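Local structure of NAD-dependent epimerase/dehydratase (Veillonella parvula, 4HNG) at residues 6-11 with 74-79; 60-65 with 85-90; 105-110 with 149-154; 164-169 with 185-190; 175-180 with 211-216. The protein probably binds a nicotinamide adenine dinucleotide cofactor through a Rossmann-type fold and may act as an NAD(P)-dependent epimerase, dehydratase or related oxidoreductase. One frame throughout, in Å; residues are numbered along the deposited sequence.

Contact 1 of 5, residues 6-11 with 74-79; sequences KYITIL and AEVVFV
Tyr7 O is gripped by two amides of the facing segment: Glu75 N at 2.9 Å from Tyr7 O, tilted from the carbonyl plane, and Val76 N at 3.3 Å from Tyr7 O, nearly in line with the C=O bond. This fork opens a parallel ladder between strands 7-11 and 76-79 of the Rossmann-type sheet, in which Thr9 N binds Val76 O, Phe78 N binds Thr9 O, and Leu11 N reaches Phe78 O at 2.8 Å. Beside the fork, Glu75 has CG anti to its carbonyl carbon (chi1 -68°) and an extended chain beyond, which carries the carboxylate to the start of strand 7-11. Its OE1 takes Lys6 N at 2.7 Å in a nearly straight bond (173° at the hydrogen), on the syn side but out of the carboxylate plane, plus a weak bond from Tyr7 N. The same carboxylate stands at the edge of the Tyr7 ring, its plane 90° from the ring, with OE2 3.4 Å from Tyr7 CD2. Further along, the side chains of Ile8 and Val76 lie alongside each other, Ile8 CB 3.7 Å from Val76 CG1, while Ile10 CG2 meets the rim of the Phe78 ring. On the other face, Leu11 CD1 touches Val77 CG1 at 3.6 Å, and Thr9 OG1, hydrogen-bonded to Ala70 O, lies against Ala74 CB. The chemistry thus changes along the pair: a carboxylate gathers backbone N-H groups where the strands begin, and hydrocarbon flanks the amide ladder beyond.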
# COMPACT_ATOMS: atom_id res chain seq x y z
N LYS A 6 -16.36 6.14 2.55
CA LYS A 6 -17.18 5.08 3.13
C LYS A 6 -16.88 3.73 2.50
O LYS A 6 -16.92 2.70 3.18
CB LYS A 6 -18.67 5.41 3.02
CG LYS A 6 -19.55 4.34 3.64
CD LYS A 6 -20.96 4.84 3.89
CE LYS A 6 -21.74 3.85 4.74
NZ LYS A 6 -21.04 3.55 6.02
N TYR A 7 -16.59 3.71 1.20
CA TYR A 7 -16.34 2.46 0.51
C TYR A 7 -14.90 2.36 0.04
O TYR A 7 -14.45 3.18 -0.76
CB TYR A 7 -17.28 2.30 -0.69
CG TYR A 7 -18.74 2.41 -0.33
CD1 TYR A 7 -19.45 1.30 0.11
CD2 TYR A 7 -19.40 3.63 -0.40
CE1 TYR A 7 -20.79 1.40 0.45
CE2 TYR A 7 -20.74 3.74 -0.07
CZ TYR A 7 -21.43 2.62 0.36
OH TYR A 7 -22.76 2.74 0.70
N ILE A 8 -14.20 1.35 0.56
CA ILE A 8 -12.83 1.08 0.17
C ILE A 8 -12.69 -0.33 -0.39
O ILE A 8 -13.24 -1.28 0.16
CB ILE A 8 -11.86 1.29 1.37
CG1 ILE A 8 -10.42 1.00 0.95
CG2 ILE A 8 -12.24 0.40 2.55
CD1 ILE A 8 -9.39 1.47 1.97
N THR A 9 -11.96 -0.45 -1.49
CA THR A 9 -11.54 -1.75 -1.98
C THR A 9 -10.05 -1.96 -1.74
O THR A 9 -9.23 -1.13 -2.10
CB THR A 9 -11.86 -1.93 -3.47
OG1 THR A 9 -13.28 -1.92 -3.65
CG2 THR A 9 -11.32 -3.25 -3.96
N ILE A 10 -9.74 -3.08 -1.10
CA ILE A 10 -8.37 -3.45 -0.79
C ILE A 10 -7.91 -4.53 -1.74
O ILE A 10 -8.40 -5.65 -1.70
CB ILE A 10 -8.26 -3.92 0.66
CG1 ILE A 10 -8.57 -2.74 1.59
CG2 ILE A 10 -6.87 -4.51 0.93
CD1 ILE A 10 -8.64 -3.10 3.07
N LEU A 11 -7.00 -4.16 -2.63
CA LEU A 11 -6.42 -5.10 -3.59
C LEU A 11 -5.18 -5.71 -2.97
O LEU A 11 -4.38 -5.00 -2.35
CB LEU A 11 -6.08 -4.36 -4.89
CG LEU A 11 -7.25 -3.65 -5.57
CD1 LEU A 11 -6.81 -2.98 -6.85
CD2 LEU A 11 -8.36 -4.66 -5.86
N ALA A 74 -16.19 1.83 -5.63
CA ALA A 74 -15.20 2.13 -4.60
C ALA A 74 -15.00 3.63 -4.59
O ALA A 74 -15.03 4.27 -5.64
CB ALA A 74 -13.87 1.42 -4.90
N GLU A 75 -14.80 4.20 -3.41
CA GLU A 75 -14.51 5.62 -3.30
C GLU A 75 -13.00 5.82 -3.19
O GLU A 75 -12.48 6.88 -3.56
CB GLU A 75 -15.25 6.23 -2.11
CG GLU A 75 -16.75 6.26 -2.31
CD GLU A 75 -17.49 6.68 -1.07
OE1 GLU A 75 -16.85 6.85 -0.02
OE2 GLU A 75 -18.73 6.83 -1.16
N VAL A 76 -12.33 4.79 -2.70
CA VAL A 76 -10.88 4.76 -2.62
C VAL A 76 -10.40 3.32 -2.76
O VAL A 76 -11.07 2.39 -2.30
CB VAL A 76 -10.36 5.38 -1.30
CG1 VAL A 76 -10.90 4.60 -0.10
CG2 VAL A 76 -8.85 5.41 -1.28
N VAL A 77 -9.26 3.13 -3.40
CA VAL A 77 -8.70 1.80 -3.61
C VAL A 77 -7.30 1.75 -3.01
O VAL A 77 -6.48 2.64 -3.28
CB VAL A 77 -8.64 1.46 -5.12
CG1 VAL A 77 -7.95 0.13 -5.34
CG2 VAL A 77 -10.06 1.42 -5.71
N PHE A 78 -7.04 0.74 -2.19
CA PHE A 78 -5.72 0.53 -1.60
C PHE A 78 -5.07 -0.63 -2.33
O PHE A 78 -5.64 -1.71 -2.41
CB PHE A 78 -5.85 0.23 -0.10
CG PHE A 78 -4.54 -0.10 0.56
CD1 PHE A 78 -3.65 0.92 0.86
CD2 PHE A 78 -4.19 -1.40 0.87
CE1 PHE A 78 -2.44 0.64 1.47
CE2 PHE A 78 -2.97 -1.69 1.48
CZ PHE A 78 -2.10 -0.66 1.78
N VAL A 79 -3.87 -0.41 -2.87
CA VAL A 79 -3.11 -1.46 -3.54
C VAL A 79 -2.00 -1.95 -2.62
O VAL A 79 -1.01 -1.24 -2.39
CB VAL A 79 -2.50 -0.94 -4.86
CG1 VAL A 79 -1.71 -2.01 -5.57
CG2 VAL A 79 -3.59 -0.36 -5.76

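Contact 2 of 5, residues 60-65 with 85-90; sequences SFQNPG and GSDMAS
Phe61 and Asp87 both turn CG away from their own carbonyl carbon, with chi1 of -67° and -73°, and these rotations bring the ring edge and the carboxylate together. Their setting is a surface edge of the Rossmann-type domain, where the turn leading into helix 64-71 meets the first turns of helix 85-97. Asp87 OD2 lies in the plane of the Phe61 ring, 3.6 Å from CD2 of Phe61, and the carboxylate is turned 61° from the ring; the oxygen therefore faces the ring's C-H rim, an approach that is probably favourable electrostatically. Asp87 OD1 serves a second partner, accepting from Gln62 NE2 at 2.8 Å. The oxygen lies in the Gln62 amide plane, and the donor comes nearly along the C-O axis. A bend at chi2 folds the Gln62 amide back toward the helix, although this side chain is poorly ordered, so the bond may be held only part of the time. An alanine in place of Asp87 would probably leave the Gln62 amide without its acceptor and the Phe61 edge without its carboxylate neighbour. On the turn itself, a type I beta turn from Ser60 to Asn63, Ser60 OG accepts from Gln62 N in an ST turn, and Asn63 caps the following helix by binding Lys66 N through OD1. One helical turn after Asp87, Ser90 CB rests 3.3 Å from Phe61 O.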
# COMPACT_ATOMS: atom_id res chain seq x y z
N SER A 60 -7.63 -12.96 -9.49
CA SER A 60 -6.31 -12.40 -9.75
C SER A 60 -6.37 -11.08 -10.50
O SER A 60 -7.44 -10.63 -10.92
CB SER A 60 -5.45 -13.39 -10.55
OG SER A 60 -5.82 -13.36 -11.92
N PHE A 61 -5.22 -10.45 -10.66
CA PHE A 61 -5.17 -9.20 -11.41
C PHE A 61 -5.32 -9.43 -12.91
O PHE A 61 -5.51 -8.48 -13.67
CB PHE A 61 -3.89 -8.43 -11.09
CG PHE A 61 -3.83 -7.93 -9.67
CD1 PHE A 61 -4.94 -7.36 -9.09
CD2 PHE A 61 -2.67 -8.06 -8.93
CE1 PHE A 61 -4.90 -6.92 -7.78
CE2 PHE A 61 -2.62 -7.60 -7.62
CZ PHE A 61 -3.74 -7.04 -7.05
N GLN A 62 -5.25 -10.70 -13.32
CA GLN A 62 -5.44 -11.08 -14.71
C GLN A 62 -6.88 -11.53 -14.96
O GLN A 62 -7.18 -12.15 -15.98
CB GLN A 62 -4.47 -12.18 -15.12
CG GLN A 62 -3.12 -11.68 -15.61
CD GLN A 62 -2.35 -10.95 -14.54
OE1 GLN A 62 -2.24 -11.41 -13.41
NE2 GLN A 62 -1.81 -9.78 -14.90
N ASN A 63 -7.75 -11.23 -14.00
CA ASN A 63 -9.17 -11.51 -14.13
C ASN A 63 -9.92 -10.18 -14.17
O ASN A 63 -10.36 -9.68 -13.14
CB ASN A 63 -9.66 -12.37 -12.97
CG ASN A 63 -11.07 -12.89 -13.17
OD1 ASN A 63 -11.88 -12.29 -13.89
ND2 ASN A 63 -11.39 -14.01 -12.53
N PRO A 64 -10.03 -9.59 -15.37
CA PRO A 64 -10.61 -8.24 -15.49
C PRO A 64 -12.05 -8.16 -15.01
O PRO A 64 -12.44 -7.16 -14.41
CB PRO A 64 -10.51 -7.95 -17.00
CG PRO A 64 -10.31 -9.27 -17.65
CD PRO A 64 -9.59 -10.12 -16.67
N GLY A 65 -12.85 -9.20 -15.26
CA GLY A 65 -14.23 -9.20 -14.83
C GLY A 65 -14.35 -9.06 -13.33
O GLY A 65 -15.07 -8.20 -12.82
N GLY A 85 4.52 -4.52 -13.18
CA GLY A 85 4.05 -3.56 -14.16
C GLY A 85 2.77 -4.01 -14.85
O GLY A 85 1.85 -3.20 -15.04
N SER A 86 2.72 -5.29 -15.22
CA SER A 86 1.54 -5.85 -15.88
C SER A 86 0.31 -5.80 -14.98
O SER A 86 -0.77 -5.40 -15.40
CB SER A 86 1.82 -7.29 -16.32
OG SER A 86 0.67 -7.86 -16.93
N ASP A 87 0.49 -6.21 -13.72
CA ASP A 87 -0.60 -6.16 -12.76
C ASP A 87 -1.10 -4.73 -12.51
O ASP A 87 -2.30 -4.48 -12.43
CB ASP A 87 -0.19 -6.80 -11.43
CG ASP A 87 -0.08 -8.31 -11.50
OD1 ASP A 87 -0.55 -8.90 -12.50
OD2 ASP A 87 0.46 -8.91 -10.55
N MET A 88 -0.17 -3.79 -12.38
CA MET A 88 -0.57 -2.41 -12.19
C MET A 88 -1.34 -1.87 -13.40
O MET A 88 -2.29 -1.11 -13.25
CB MET A 88 0.64 -1.52 -11.90
CG MET A 88 0.26 -0.07 -11.61
SD MET A 88 -0.90 0.13 -10.23
CE MET A 88 0.18 -0.34 -8.97
N ALA A 89 -0.92 -2.27 -14.60
CA ALA A 89 -1.62 -1.81 -15.80
C ALA A 89 -3.06 -2.33 -15.79
O ALA A 89 -3.99 -1.61 -16.16
CB ALA A 89 -0.88 -2.27 -17.05
N SER A 90 -3.24 -3.57 -15.35
CA SER A 90 -4.56 -4.17 -15.24
C SER A 90 -5.40 -3.42 -14.21
O SER A 90 -6.59 -3.16 -14.41
CB SER A 90 -4.45 -5.65 -14.87
OG SER A 90 -3.92 -6.41 -15.94

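Contact 3 of 5, residues 105-110 with 149-154; sequences GVSMAG and YTILRL. With GOL (glycerol), chain B.
Leu152 is held through both its backbone N and its backbone O: Leu152 N donates to Gly105 O at 2.8 Å in an almost straight bond (176° at the hydrogen), and Leu152 O accepts from Ser107 N, also at 2.8 Å. Gly105 N to Thr150 O, Leu154 N to Ser107 O and Ala109 N to Leu154 O complete a parallel ladder between strands 102-108 and 148-158, near the middle of the Rossmann-type sheet. Toward its C-terminal end the donors rise out of the carbonyl planes, Ala109 N by 54° at Leu154 O. There a glycerol, probably from the crystallisation liquor, donates through O2 to Leu154 O and through O1 to Ala109 O, each at 2.8 Å. Among side chains, Leu154 CD1 presses on Val106 CG1 at 3.4 Å, tighter than usual for two carbons, the two side chains crossing at about a right angle. Val106 CG1 is carried there anti to its amide nitrogen (chi1 161°). Replacing Leu154 by an alanine would probably open a gap beside Val106 CG1. On the other face Ser107 CB meets Ile151 CG2 at 3.7 Å, and Arg153 carries its guanidinium off to Glu114 and Ser205. Carbonyls at the C-terminal ends of these strands can thus bind hydroxyl groups as well as the ladder, consistent with the cofactor-side cleft expected of this fold.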
# COMPACT_ATOMS: atom_id res chain seq x y z
N GLY A 105 -1.17 3.32 -2.85
CA GLY A 105 -0.42 2.11 -3.15
C GLY A 105 0.86 2.01 -2.34
O GLY A 105 1.46 3.04 -2.00
N VAL A 106 1.27 0.79 -2.05
CA VAL A 106 2.48 0.54 -1.28
C VAL A 106 3.64 0.08 -2.15
O VAL A 106 3.55 -0.93 -2.86
CB VAL A 106 2.22 -0.48 -0.18
CG1 VAL A 106 3.53 -1.08 0.32
CG2 VAL A 106 1.44 0.17 0.96
N SER A 107 4.74 0.83 -2.08
CA SER A 107 5.93 0.54 -2.87
C SER A 107 7.12 0.44 -1.93
O SER A 107 6.97 0.47 -0.72
CB SER A 107 6.11 1.64 -3.92
OG SER A 107 7.24 1.42 -4.75
N MET A 108 8.31 0.25 -2.48
CA MET A 108 9.48 0.15 -1.64
C MET A 108 10.33 1.40 -1.71
O MET A 108 10.51 1.98 -2.78
CB MET A 108 10.34 -1.06 -2.02
CG MET A 108 10.79 -1.11 -3.48
SD MET A 108 12.11 -2.32 -3.78
CE MET A 108 13.51 -1.44 -3.06
N ALA A 109 10.87 1.80 -0.57
CA ALA A 109 11.79 2.91 -0.54
C ALA A 109 13.14 2.48 -1.14
O ALA A 109 13.54 1.32 -1.03
CB ALA A 109 11.96 3.42 0.89
N GLY A 110 13.82 3.44 -1.78
CA GLY A 110 15.17 3.22 -2.29
C GLY A 110 15.30 3.25 -3.80
O GLY A 110 16.42 3.36 -4.34
N TYR A 149 -3.34 9.51 -7.12
CA TYR A 149 -2.62 8.48 -6.37
C TYR A 149 -1.76 9.03 -5.25
O TYR A 149 -1.29 10.16 -5.30
CB TYR A 149 -1.73 7.64 -7.32
CG TYR A 149 -0.54 8.39 -7.87
CD1 TYR A 149 0.61 8.56 -7.10
CD2 TYR A 149 -0.57 8.94 -9.14
CE1 TYR A 149 1.70 9.26 -7.58
CE2 TYR A 149 0.52 9.64 -9.64
CZ TYR A 149 1.66 9.80 -8.85
OH TYR A 149 2.72 10.50 -9.37
N THR A 150 -1.57 8.20 -4.24
CA THR A 150 -0.53 8.43 -3.25
C THR A 150 0.28 7.14 -3.18
O THR A 150 -0.27 6.07 -2.87
CB THR A 150 -1.12 8.70 -1.87
OG1 THR A 150 -2.17 9.66 -1.96
CG2 THR A 150 -0.03 9.23 -0.91
N ILE A 151 1.57 7.22 -3.47
CA ILE A 151 2.46 6.08 -3.33
C ILE A 151 3.19 6.22 -2.01
O ILE A 151 3.73 7.28 -1.71
CB ILE A 151 3.46 6.00 -4.50
CG1 ILE A 151 2.70 5.73 -5.80
CG2 ILE A 151 4.48 4.91 -4.24
CD1 ILE A 151 3.53 5.88 -7.07
N LEU A 152 3.13 5.17 -1.21
CA LEU A 152 3.87 5.13 0.05
C LEU A 152 5.12 4.28 -0.14
O LEU A 152 5.02 3.07 -0.39
CB LEU A 152 3.00 4.56 1.16
CG LEU A 152 1.68 5.31 1.38
CD1 LEU A 152 0.88 4.56 2.45
CD2 LEU A 152 1.91 6.76 1.74
N ARG A 153 6.28 4.91 -0.03
CA ARG A 153 7.55 4.22 -0.18
C ARG A 153 8.01 3.73 1.18
O ARG A 153 8.52 4.50 1.99
CB ARG A 153 8.59 5.16 -0.78
CG ARG A 153 8.30 5.54 -2.22
CD ARG A 153 9.31 6.56 -2.72
NE ARG A 153 9.02 7.91 -2.24
CZ ARG A 153 9.79 8.62 -1.42
NH1 ARG A 153 10.93 8.11 -0.93
NH2 ARG A 153 9.41 9.84 -1.07
N LEU A 154 7.78 2.45 1.44
CA LEU A 154 8.07 1.88 2.74
C LEU A 154 9.51 1.41 2.83
O LEU A 154 10.01 0.73 1.93
CB LEU A 154 7.15 0.71 3.05
CG LEU A 154 5.67 0.99 2.80
CD1 LEU A 154 4.88 -0.21 3.26
CD2 LEU A 154 5.23 2.25 3.56
C1 GOL B . 13.39 -1.50 1.07
O1 GOL B . 13.15 -0.14 1.38
C2 GOL B . 12.27 -2.36 1.65
O2 GOL B . 11.00 -1.85 1.28
C3 GOL B . 12.42 -3.77 1.10
O3 GOL B . 11.30 -4.53 1.51

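Contact 4 of 5, residues 164-169 with 185-190; sequences TDYELI and VVKAIF
The apolar part of the contact is a CH-pi arrangement. Ala188 CB sits over the centre of the Tyr166 ring, 3.5 Å from its centroid and only 6° off the ring normal, and Ala188 CA comes over the same face nearer the hydroxyl-bearing end, 3.6 Å from Tyr166 CZ. At the edge, near the ring plane, Lys187 CE approaches Tyr166 CE2 at 3.3 Å, so two successive helix residues meet the one ring in different ways, a methyl over its face and a lysine methylene at its rim. Tyr166 CG stands between its own backbone N and carbonyl carbon (chi1 69°), which lays the ring flat over the alanine.

The ring belongs to the loop leading into strand 167-169, and it lies on helix 182-193, one of the helices packed against the Rossmann-type sheet; Ile189 and Val185 of this helix turn the other way, onto strand 148-158. Tyr166 also touches Val208 of strand 204-209, and its hydroxyl is hydrogen-bonded to Asp191, which fixes the far end of the ring to the same helix.

Between the two segments, the polar contacts centre on the ammonium group of Lys187. A bend at chi3 (78°) brings NZ to Thr164 O at 3.0 Å, from above the carbonyl plane. Lys187 NZ also donates to a water at 2.8 Å, which in turn accepts from Tyr166 N, bridging helix and loop. The carboxylate of Asp165 may add a weak longer-range attraction, its OD1 4.5 Å from Lys187 NZ, beyond salt-bridge distance.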
# COMPACT_ATOMS: atom_id res chain seq x y z
N THR A 164 4.32 2.48 16.99
CA THR A 164 3.35 3.03 16.04
C THR A 164 3.76 4.39 15.47
O THR A 164 3.00 5.01 14.73
CB THR A 164 1.95 3.16 16.68
OG1 THR A 164 2.04 3.91 17.90
CG2 THR A 164 1.37 1.79 16.98
N ASP A 165 4.96 4.84 15.80
CA ASP A 165 5.46 6.13 15.35
C ASP A 165 5.94 6.07 13.91
O ASP A 165 6.67 5.16 13.52
CB ASP A 165 6.61 6.62 16.23
CG ASP A 165 6.12 7.36 17.47
OD1 ASP A 165 4.97 7.13 17.89
OD2 ASP A 165 6.91 8.16 18.02
N TYR A 166 5.52 7.06 13.11
CA TYR A 166 6.02 7.18 11.75
C TYR A 166 6.35 8.62 11.43
O TYR A 166 5.89 9.54 12.10
CB TYR A 166 5.03 6.64 10.71
CG TYR A 166 3.78 7.47 10.56
CD1 TYR A 166 3.73 8.53 9.65
CD2 TYR A 166 2.64 7.20 11.31
CE1 TYR A 166 2.59 9.28 9.50
CE2 TYR A 166 1.48 7.95 11.16
CZ TYR A 166 1.47 9.00 10.27
OH TYR A 166 0.32 9.75 10.12
N GLU A 167 7.16 8.80 10.40
CA GLU A 167 7.28 10.11 9.77
C GLU A 167 7.17 9.96 8.27
O GLU A 167 7.46 8.90 7.70
CB GLU A 167 8.59 10.80 10.16
CG GLU A 167 9.82 10.03 9.73
CD GLU A 167 11.11 10.63 10.30
OE1 GLU A 167 11.07 11.75 10.86
OE2 GLU A 167 12.16 9.96 10.20
N LEU A 168 6.73 11.04 7.62
CA LEU A 168 6.53 11.08 6.18
C LEU A 168 7.69 11.83 5.55
O LEU A 168 8.07 12.92 6.01
CB LEU A 168 5.20 11.74 5.83
CG LEU A 168 3.97 11.04 6.42
CD1 LEU A 168 2.71 11.81 6.07
CD2 LEU A 168 3.85 9.58 5.96
N ILE A 169 8.30 11.22 4.54
CA ILE A 169 9.51 11.76 3.93
C ILE A 169 9.19 12.20 2.50
O ILE A 169 8.88 11.37 1.66
CB ILE A 169 10.62 10.70 3.92
CG1 ILE A 169 10.93 10.27 5.36
CG2 ILE A 169 11.88 11.25 3.25
CD1 ILE A 169 11.81 9.03 5.47
N VAL A 185 2.86 1.87 9.70
CA VAL A 185 2.42 2.12 8.33
C VAL A 185 0.89 2.15 8.27
O VAL A 185 0.31 3.00 7.59
CB VAL A 185 2.98 1.08 7.35
CG1 VAL A 185 2.42 1.30 5.94
CG2 VAL A 185 4.50 1.15 7.30
N VAL A 186 0.25 1.22 8.97
CA VAL A 186 -1.21 1.18 9.00
C VAL A 186 -1.77 2.47 9.60
O VAL A 186 -2.74 3.03 9.10
CB VAL A 186 -1.74 -0.08 9.73
CG1 VAL A 186 -3.23 0.08 10.08
CG2 VAL A 186 -1.50 -1.31 8.86
N LYS A 187 -1.13 2.98 10.65
CA LYS A 187 -1.56 4.25 11.22
C LYS A 187 -1.42 5.39 10.19
O LYS A 187 -2.30 6.25 10.07
CB LYS A 187 -0.78 4.59 12.49
CG LYS A 187 -1.48 5.62 13.37
CD LYS A 187 -0.64 6.02 14.57
CE LYS A 187 0.46 7.00 14.17
NZ LYS A 187 1.33 7.41 15.31
N ALA A 188 -0.33 5.38 9.44
CA ALA A 188 -0.15 6.39 8.40
C ALA A 188 -1.24 6.31 7.32
O ALA A 188 -1.75 7.34 6.91
CB ALA A 188 1.25 6.33 7.78
N ILE A 189 -1.59 5.10 6.89
CA ILE A 189 -2.62 4.93 5.89
C ILE A 189 -3.96 5.41 6.44
O ILE A 189 -4.70 6.14 5.76
CB ILE A 189 -2.75 3.47 5.46
CG1 ILE A 189 -1.47 3.01 4.73
CG2 ILE A 189 -3.95 3.30 4.55
CD1 ILE A 189 -1.29 1.49 4.73
N PHE A 190 -4.25 5.03 7.68
CA PHE A 190 -5.46 5.48 8.36
C PHE A 190 -5.52 6.99 8.41
O PHE A 190 -6.56 7.58 8.13
CB PHE A 190 -5.48 4.92 9.78
CG PHE A 190 -6.71 5.28 10.57
CD1 PHE A 190 -7.79 4.41 10.62
CD2 PHE A 190 -6.78 6.47 11.27
CE1 PHE A 190 -8.92 4.74 11.35
CE2 PHE A 190 -7.91 6.81 12.00
CZ PHE A 190 -8.98 5.93 12.04
O HOH W 1 3.50 9.03 14.45

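Contact 5 of 5, residues 175-180 with 211-216; sequences FNDAQV and PGTHYD. With FMT (formic acid), chain H.
Gln179, followed outward, has CB set so that CG falls between the backbone N and the carbonyl carbon (chi1 65°), and CG packs on Thr213 CG2 at 3.7 Å. CD lies between Thr213 CG2 and Tyr215 CE2; at the tip OE1, bonded to Ser219 N, stands at the edge of the Tyr215 ring, while NE2 bonds weakly to Glu210 OE1. Asn176 CB lies squarely over the His214 imidazole, 3.5 Å from the ring centroid and 7° off its normal, a CH-pi contact; its ND2 turns to Gln174 OE1. The edge of the same imidazole meets Asp177: OD1 is near the ring plane, 3.2 Å from His214 CD2. A water binds Asp177 OD1 and His214 NE2 together. On the backbone, Thr213 O is reached from opposite faces of its plane by Ala178 N, at 2.8 Å, and Tyr215 N, the second closing the inverse gamma turn centred on His214. Another water links Asn176 O to Tyr215 O. Ala178 CB meets Tyr215 CB at 3.9 Å. A formate, probably from the crystallisation liquor, takes weak bonds from Asn176 N and Asp177 N. The touching parts run at about a right angle (95°), joining the approach to strand 179-181 to the loop after strand 204-209, with Ala178 against helix 117-124 and Phe175 against strand 148-158.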
# COMPACT_ATOMS: atom_id res chain seq x y z
N PHE A 175 16.34 9.76 2.67
CA PHE A 175 15.50 8.86 3.46
C PHE A 175 16.45 8.03 4.31
O PHE A 175 17.12 7.13 3.81
CB PHE A 175 14.72 7.97 2.48
CG PHE A 175 13.61 7.14 3.10
CD1 PHE A 175 12.41 7.00 2.43
CD2 PHE A 175 13.80 6.41 4.27
CE1 PHE A 175 11.39 6.24 2.92
CE2 PHE A 175 12.75 5.62 4.77
CZ PHE A 175 11.54 5.56 4.09
N ASN A 176 16.54 8.37 5.59
CA ASN A 176 17.55 7.77 6.47
C ASN A 176 17.03 6.66 7.38
O ASN A 176 17.82 5.96 8.01
CB ASN A 176 18.22 8.86 7.30
CG ASN A 176 19.09 9.76 6.46
OD1 ASN A 176 19.97 9.28 5.75
ND2 ASN A 176 18.86 11.07 6.55
N ASP A 177 15.71 6.50 7.46
CA ASP A 177 15.15 5.48 8.36
C ASP A 177 15.29 4.07 7.78
O ASP A 177 14.78 3.78 6.69
CB ASP A 177 13.68 5.78 8.65
CG ASP A 177 13.47 7.10 9.36
OD1 ASP A 177 14.41 7.61 10.00
OD2 ASP A 177 12.35 7.65 9.25
N ALA A 178 15.92 3.18 8.53
CA ALA A 178 16.20 1.83 8.06
C ALA A 178 15.05 0.85 8.26
O ALA A 178 15.10 -0.27 7.76
CB ALA A 178 17.45 1.28 8.74
N GLN A 179 14.03 1.26 9.00
CA GLN A 179 12.93 0.35 9.30
C GLN A 179 11.67 1.13 9.67
O GLN A 179 11.71 2.31 9.96
CB GLN A 179 13.31 -0.54 10.48
CG GLN A 179 13.49 0.26 11.77
CD GLN A 179 14.28 -0.47 12.82
OE1 GLN A 179 15.31 -1.07 12.53
NE2 GLN A 179 13.79 -0.43 14.06
N VAL A 180 10.55 0.42 9.65
CA VAL A 180 9.27 0.96 10.12
C VAL A 180 8.37 -0.24 10.43
O VAL A 180 8.46 -1.28 9.78
CB VAL A 180 8.62 1.93 9.11
CG1 VAL A 180 8.17 1.19 7.86
CG2 VAL A 180 7.46 2.70 9.76
N PRO A 211 10.91 7.20 12.93
CA PRO A 211 11.89 8.22 13.34
C PRO A 211 13.00 7.63 14.20
O PRO A 211 12.75 6.78 15.05
CB PRO A 211 11.06 9.18 14.19
CG PRO A 211 9.67 9.04 13.64
CD PRO A 211 9.53 7.59 13.26
N GLY A 212 14.22 8.11 13.98
CA GLY A 212 15.35 7.74 14.84
C GLY A 212 15.93 6.37 14.57
O GLY A 212 16.51 5.75 15.47
N THR A 213 15.77 5.90 13.34
CA THR A 213 16.35 4.62 12.93
C THR A 213 17.35 4.81 11.80
O THR A 213 17.32 4.09 10.80
CB THR A 213 15.27 3.59 12.50
OG1 THR A 213 14.52 4.10 11.38
CG2 THR A 213 14.34 3.28 13.65
N HIS A 214 18.25 5.77 11.98
CA HIS A 214 19.28 6.05 10.98
C HIS A 214 20.42 5.04 11.04
O HIS A 214 21.54 5.34 11.48
CB HIS A 214 19.81 7.48 11.13
CG HIS A 214 18.77 8.53 10.93
ND1 HIS A 214 19.07 9.87 10.88
CD2 HIS A 214 17.43 8.44 10.77
CE1 HIS A 214 17.96 10.56 10.69
NE2 HIS A 214 16.95 9.71 10.62
N TYR A 215 20.12 3.82 10.60
CA TYR A 215 21.05 2.71 10.69
C TYR A 215 21.51 2.30 9.30
O TYR A 215 20.90 2.70 8.30
CB TYR A 215 20.36 1.49 11.33
CG TYR A 215 19.59 1.75 12.60
CD1 TYR A 215 20.01 2.69 13.52
CD2 TYR A 215 18.43 1.03 12.88
CE1 TYR A 215 19.31 2.91 14.70
CE2 TYR A 215 17.72 1.25 14.04
CZ TYR A 215 18.16 2.19 14.94
OH TYR A 215 17.45 2.39 16.11
N ASP A 216 22.56 1.48 9.23
CA ASP A 216 23.06 0.98 7.96
C ASP A 216 22.28 -0.24 7.47
O ASP A 216 22.48 -0.70 6.34
CB ASP A 216 24.55 0.67 8.04
CG ASP A 216 25.39 1.90 8.29
OD1 ASP A 216 24.92 3.02 8.01
OD2 ASP A 216 26.54 1.75 8.76
C FMT H . 14.97 10.61 6.99
O1 FMT H . 14.45 9.52 7.25
O2 FMT H . 14.57 11.40 6.12
O HOH W 2 20.52 5.23 7.49
O HOH W 3 14.49 10.34 11.51

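How the contacts relate
Contacts 1 and 3 are parallel strand pairs of one sheet, their centres about 16 Å apart, and strands 76-79 and 102-108 are neighbours that join them. The centre of contact 2 lies about 16 Å from that of contact 1, and the two cross along the chain, tying the loops and helices that flank strand 76-79. Past contact 3 come contacts 4 and 5, centres about 14 Å apart and likewise interleaved in sequence; helix 182-193 of contact 4 directly follows strand 179-181 of contact 5. Ile189 of contact 4 touches both Phe78 of contact 1 and Leu152 of contact 3. Contacts 2 and 5, centres about 33 Å apart, lie on opposite sides of the chain's centre, so the series spans the Rossmann-type domain from one flank to the C-terminal loop.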